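Side-chain contacts in cellobiose 2-epimerase (Caldibacillus thermoamylovorans, PDB 5ZHB), which probably catalyses the reversible epimerisation at C2 of the reducing-end sugar of cellobiose and related beta-1,4-linked disaccharides: residues Q139-K142 and L143-V147; L187-L190 and E191-N195. One frame throughout, in Å; residues are numbered along the deposited sequence.

Interaction 1 (Q139-K142 and L143-V147); sequences QLYK and LIETV
Tyr141 and Glu145, one helical turn apart, make the packed side of this local contact at the C-terminal end of helix 131-145. Glu145 CG lies 3.4 Å from Tyr141 CE1, and the carboxylate plane is turned only 21° from that of the ring. The phenol has its CG anti to the backbone N (chi1 167°), which swings the far end of the ring back toward Glu145, although the side chain sets out away from it; Glu145 bends at chi2 to lie against it. Beyond the ring, Glu145 OE2 is hydrogen-bonded to the hydroxyls of Tyr193 and Tyr156, so two phenols hold the carboxylate in place. Leu140 and Ile144 pack on helix 111-128, and the backbone bond from Ile144 N to Leu140 O, 3.0 Å, joins their turns.

The flank of Lys142 and Thr146 is looser and faces outward. Lys142 is exposed, its chain kinked at chi2 and chi4, and its CE touches Thr146 CG2 at 3.9 Å. What orders this side is polar: Thr146 OG1 donates to Lys142 O over 2.7 Å, tilted 31° from the carbonyl plane, whereas Thr146 N reaches the same oxygen through a weak bond, well off straight. This is the usual helical bond from a threonine hydroxyl to the carbonyl four residues back, here placed where Thr146 is the first residue to leave helical geometry, at the C-terminal end of one helix in the (alpha/alpha)6 barrel of the N-acylglucosamine 2-epimerase family.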
loop_
_atom_site.group_PDB
_atom_site.type_symbol
_atom_site.label_atom_id
_atom_site.label_comp_id
_atom_site.label_asym_id
_atom_site.label_seq_id
_atom_site.Cartn_x
_atom_site.Cartn_y
_atom_site.Cartn_z
ATOM N N GLN A 139 -6.238 -19.191 -3.004
ATOM C CA GLN A 139 -5.081 -19.788 -3.668
ATOM C C GLN A 139 -3.791 -18.999 -3.390
ATOM O O GLN A 139 -2.735 -19.581 -3.162
ATOM C CB GLN A 139 -5.201 -19.900 -5.186
ATOM C CG GLN A 139 -6.250 -20.898 -5.660
ATOM C CD GLN A 139 -6.307 -20.981 -7.171
ATOM O OE1 GLN A 139 -5.266 -21.100 -7.834
ATOM N NE2 GLN A 139 -7.516 -20.877 -7.715
ATOM N N LEU A 140 -3.846 -17.667 -3.494
ATOM C CA LEU A 140 -2.658 -16.856 -3.270
ATOM C C LEU A 140 -2.210 -16.970 -1.814
ATOM O O LEU A 140 -1.025 -17.074 -1.570
ATOM C CB LEU A 140 -2.934 -15.404 -3.667
ATOM C CG LEU A 140 -3.347 -15.181 -5.123
ATOM C CD1 LEU A 140 -3.655 -13.721 -5.439
ATOM C CD2 LEU A 140 -2.245 -15.697 -6.027
ATOM N N TYR A 141 -3.160 -16.928 -0.869
ATOM C CA TYR A 141 -2.888 -17.143 0.552
ATOM C C TYR A 141 -2.111 -18.452 0.734
ATOM O O TYR A 141 -1.101 -18.508 1.430
ATOM C CB TYR A 141 -4.221 -17.092 1.317
ATOM C CG TYR A 141 -4.188 -17.597 2.756
ATOM C CD1 TYR A 141 -3.415 -16.960 3.723
ATOM C CD2 TYR A 141 -4.901 -18.732 3.146
ATOM C CE1 TYR A 141 -3.344 -17.438 5.021
ATOM C CE2 TYR A 141 -4.853 -19.213 4.450
ATOM C CZ TYR A 141 -4.090 -18.549 5.394
ATOM O OH TYR A 141 -4.001 -19.010 6.674
ATOM N N LYS A 142 -2.556 -19.504 0.047
ATOM C CA LYS A 142 -1.945 -20.818 0.178
ATOM C C LYS A 142 -0.488 -20.772 -0.288
ATOM O O LYS A 142 0.414 -21.313 0.358
ATOM C CB LYS A 142 -2.891 -21.774 -0.560
ATOM C CG LYS A 142 -2.878 -23.225 -0.085
ATOM C CD LYS A 142 -2.018 -24.184 -0.897
ATOM C CE LYS A 142 -1.475 -25.330 -0.080
ATOM N NZ LYS A 142 -2.469 -25.963 0.800
ATOM N N LEU A 143 -0.245 -20.089 -1.416
ATOM C CA LEU A 143 1.102 -19.935 -1.921
ATOM C C LEU A 143 1.980 -19.235 -0.893
ATOM O O LEU A 143 3.098 -19.651 -0.659
ATOM C CB LEU A 143 1.063 -19.181 -3.254
ATOM C CG LEU A 143 0.531 -19.992 -4.439
ATOM C CD1 LEU A 143 0.267 -19.136 -5.653
ATOM C CD2 LEU A 143 1.532 -21.093 -4.766
ATOM N N ILE A 144 1.469 -18.139 -0.315
ATOM C CA ILE A 144 2.272 -17.303 0.559
ATOM C C ILE A 144 2.616 -18.112 1.804
ATOM O O ILE A 144 3.709 -17.984 2.327
ATOM C CB ILE A 144 1.550 -15.981 0.916
ATOM C CG1 ILE A 144 1.271 -15.095 -0.344
ATOM C CG2 ILE A 144 2.360 -15.208 1.957
ATOM C CD1 ILE A 144 0.133 -14.098 -0.167
ATOM N N GLU A 145 1.656 -18.916 2.267
ATOM C CA GLU A 145 1.811 -19.677 3.503
ATOM C C GLU A 145 2.734 -20.880 3.326
ATOM O O GLU A 145 3.276 -21.374 4.315
ATOM C CB GLU A 145 0.449 -20.152 4.021
ATOM C CG GLU A 145 -0.386 -19.053 4.678
ATOM C CD GLU A 145 0.361 -18.346 5.789
ATOM O OE1 GLU A 145 0.634 -19.065 6.763
ATOM O OE2 GLU A 145 0.720 -17.142 5.710
ATOM N N THR A 146 2.913 -21.357 2.090
ATOM C CA THR A 146 3.718 -22.549 1.845
ATOM C C THR A 146 5.050 -22.145 1.219
ATOM O O THR A 146 6.059 -21.978 1.916
ATOM C CB THR A 146 2.924 -23.533 0.988
ATOM O OG1 THR A 146 2.528 -22.933 -0.247
ATOM C CG2 THR A 146 1.716 -24.043 1.757
ATOM N N VAL A 147 5.046 -21.921 -0.104
ATOM C CA VAL A 147 6.281 -21.617 -0.792
ATOM C C VAL A 147 6.813 -20.233 -0.381
ATOM O O VAL A 147 8.021 -20.030 -0.388
ATOM C CB VAL A 147 6.097 -21.809 -2.315
ATOM C CG1 VAL A 147 5.126 -20.812 -2.925
ATOM C CG2 VAL A 147 7.425 -21.772 -3.051
#

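Interaction 2 (L187-L190 and E191-N195); sequences LHVL and EAYTN
Leu187 O receives Glu191 N at 2.8 Å, and the Leu187 side chain lies over the rim of one face of the His188 imidazole. His188 then meets Glu191 side by side: ND1 donates to OE1 in a nearly straight (178°) and very short bond of 2.5 Å, the oxygen lying at the ring edge although ring and carboxylate planes are 48° apart. One water bridges Glu191 OE1 and His188 O, donating to both, while Glu191 OE2 is engaged by Arg379 in a salt bridge and by the hydroxyl of Tyr375. This buried His-carboxylate pair sits on helix 183-199, part of the (alpha/alpha)6 barrel on which the family is built. At Val189, CG1 stands anti to the backbone N (chi1 172°) and presses over the centre of the Tyr193 ring, a CH-pi contact 3.7 Å from the centroid. Replacing Tyr193 by an alanine is likely to leave Val189 CG1 without the ring beneath it and Glu145 OE2 without one of its hydroxyl partners. Leu190 O, finally, accepts two bonds from Thr194, OG1 at 2.8 Å and N at 2.9 Å, arriving from opposite faces of the carbonyl plane.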
loop_
_atom_site.group_PDB
_atom_site.type_symbol
_atom_site.label_atom_id
_atom_site.label_comp_id
_atom_site.label_asym_id
_atom_site.label_seq_id
_atom_site.Cartn_x
_atom_site.Cartn_y
_atom_site.Cartn_z
ATOM N N LEU A 187 4.586 -6.059 5.983
ATOM C CA LEU A 187 3.497 -5.103 6.198
ATOM C C LEU A 187 2.320 -5.443 5.288
ATOM O O LEU A 187 1.154 -5.476 5.728
ATOM C CB LEU A 187 4.009 -3.674 5.979
ATOM C CG LEU A 187 2.980 -2.539 6.121
ATOM C CD1 LEU A 187 2.306 -2.588 7.463
ATOM C CD2 LEU A 187 3.596 -1.183 5.901
ATOM N N HIS A 188 2.624 -5.639 3.987
ATOM C CA HIS A 188 1.573 -5.860 2.992
ATOM C C HIS A 188 0.981 -7.265 3.105
ATOM O O HIS A 188 -0.186 -7.451 2.769
ATOM C CB HIS A 188 2.006 -5.367 1.607
ATOM C CG HIS A 188 2.224 -3.898 1.657
ATOM N ND1 HIS A 188 1.172 -3.006 1.773
ATOM C CD2 HIS A 188 3.331 -3.164 1.769
ATOM C CE1 HIS A 188 1.673 -1.779 1.872
ATOM N NE2 HIS A 188 2.958 -1.851 1.890
ATOM N N VAL A 189 1.733 -8.242 3.625
ATOM C CA VAL A 189 1.106 -9.505 3.956
ATOM C C VAL A 189 0.077 -9.267 5.065
ATOM O O VAL A 189 -1.048 -9.740 4.978
ATOM C CB VAL A 189 2.118 -10.606 4.315
ATOM C CG1 VAL A 189 1.427 -11.862 4.852
ATOM C CG2 VAL A 189 2.982 -10.937 3.108
ATOM N N LEU A 190 0.464 -8.541 6.121
ATOM C CA LEU A 190 -0.474 -8.247 7.210
ATOM C C LEU A 190 -1.708 -7.495 6.704
ATOM O O LEU A 190 -2.841 -7.829 7.038
ATOM C CB LEU A 190 0.283 -7.479 8.290
ATOM C CG LEU A 190 -0.543 -7.019 9.495
ATOM C CD1 LEU A 190 -1.170 -8.175 10.259
ATOM C CD2 LEU A 190 0.384 -6.270 10.395
ATOM N N GLU A 191 -1.496 -6.487 5.860
ATOM C CA GLU A 191 -2.578 -5.696 5.292
ATOM C C GLU A 191 -3.548 -6.618 4.549
ATOM O O GLU A 191 -4.747 -6.523 4.712
ATOM C CB GLU A 191 -1.927 -4.668 4.365
ATOM C CG GLU A 191 -2.871 -3.876 3.471
ATOM C CD GLU A 191 -2.075 -3.036 2.483
ATOM O OE1 GLU A 191 -1.249 -3.620 1.751
ATOM O OE2 GLU A 191 -2.227 -1.815 2.487
ATOM N N ALA A 192 -3.005 -7.468 3.672
ATOM C CA ALA A 192 -3.812 -8.368 2.866
ATOM C C ALA A 192 -4.609 -9.343 3.740
ATOM O O ALA A 192 -5.809 -9.566 3.551
ATOM C CB ALA A 192 -2.861 -9.102 1.961
ATOM N N TYR A 193 -3.921 -9.928 4.704
ATOM C CA TYR A 193 -4.529 -10.938 5.557
ATOM C C TYR A 193 -5.612 -10.336 6.442
ATOM O O TYR A 193 -6.589 -11.021 6.718
ATOM C CB TYR A 193 -3.488 -11.612 6.446
ATOM C CG TYR A 193 -2.617 -12.657 5.761
ATOM C CD1 TYR A 193 -2.613 -12.818 4.377
ATOM C CD2 TYR A 193 -1.799 -13.486 6.519
ATOM C CE1 TYR A 193 -1.831 -13.783 3.777
ATOM C CE2 TYR A 193 -1.016 -14.462 5.928
ATOM C CZ TYR A 193 -1.047 -14.626 4.552
ATOM O OH TYR A 193 -0.234 -15.574 3.976
ATOM N N THR A 194 -5.426 -9.088 6.904
ATOM C CA THR A 194 -6.498 -8.370 7.594
ATOM C C THR A 194 -7.780 -8.369 6.762
ATOM O O THR A 194 -8.871 -8.654 7.282
ATOM C CB THR A 194 -6.071 -6.945 7.916
ATOM O OG1 THR A 194 -4.935 -7.126 8.750
ATOM C CG2 THR A 194 -7.119 -6.155 8.680
ATOM N N ASN A 195 -7.649 -8.071 5.465
ATOM C CA ASN A 195 -8.800 -7.956 4.577
ATOM C C ASN A 195 -9.419 -9.329 4.306
ATOM O O ASN A 195 -10.656 -9.446 4.154
ATOM C CB ASN A 195 -8.431 -7.170 3.317
ATOM C CG ASN A 195 -9.524 -6.241 2.860
ATOM O OD1 ASN A 195 -10.129 -5.523 3.674
ATOM N ND2 ASN A 195 -9.808 -6.233 1.560
HETATM O O HOH W 1 -1.332 -6.203 0.415
#

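In the fold
Tyr193 of interaction 2 ties the two contacts together. The joint is its hydrogen bond with Glu145, 2.5 Å from Tyr193 OH to Glu145 OE2. The same ring meets Tyr141 edge-to-face, with Tyr141 CD1 3.4 Å from Tyr193 CZ. The centres of interactions 1 and 2 are about 13 Å apart. Interaction 1 lies about 20 Å from the centre of the chain and is partly buried; interaction 2, about 10 Å from it, is wholly buried. Helix 111-128 touches both. Helix 183-199 packs against helices 111-128 and 245-262, consistent with a place in the inner ring of the barrel, which in relatives lines the sugar pocket; neither contact includes a sugar that would place His188 and Glu191 relative to it.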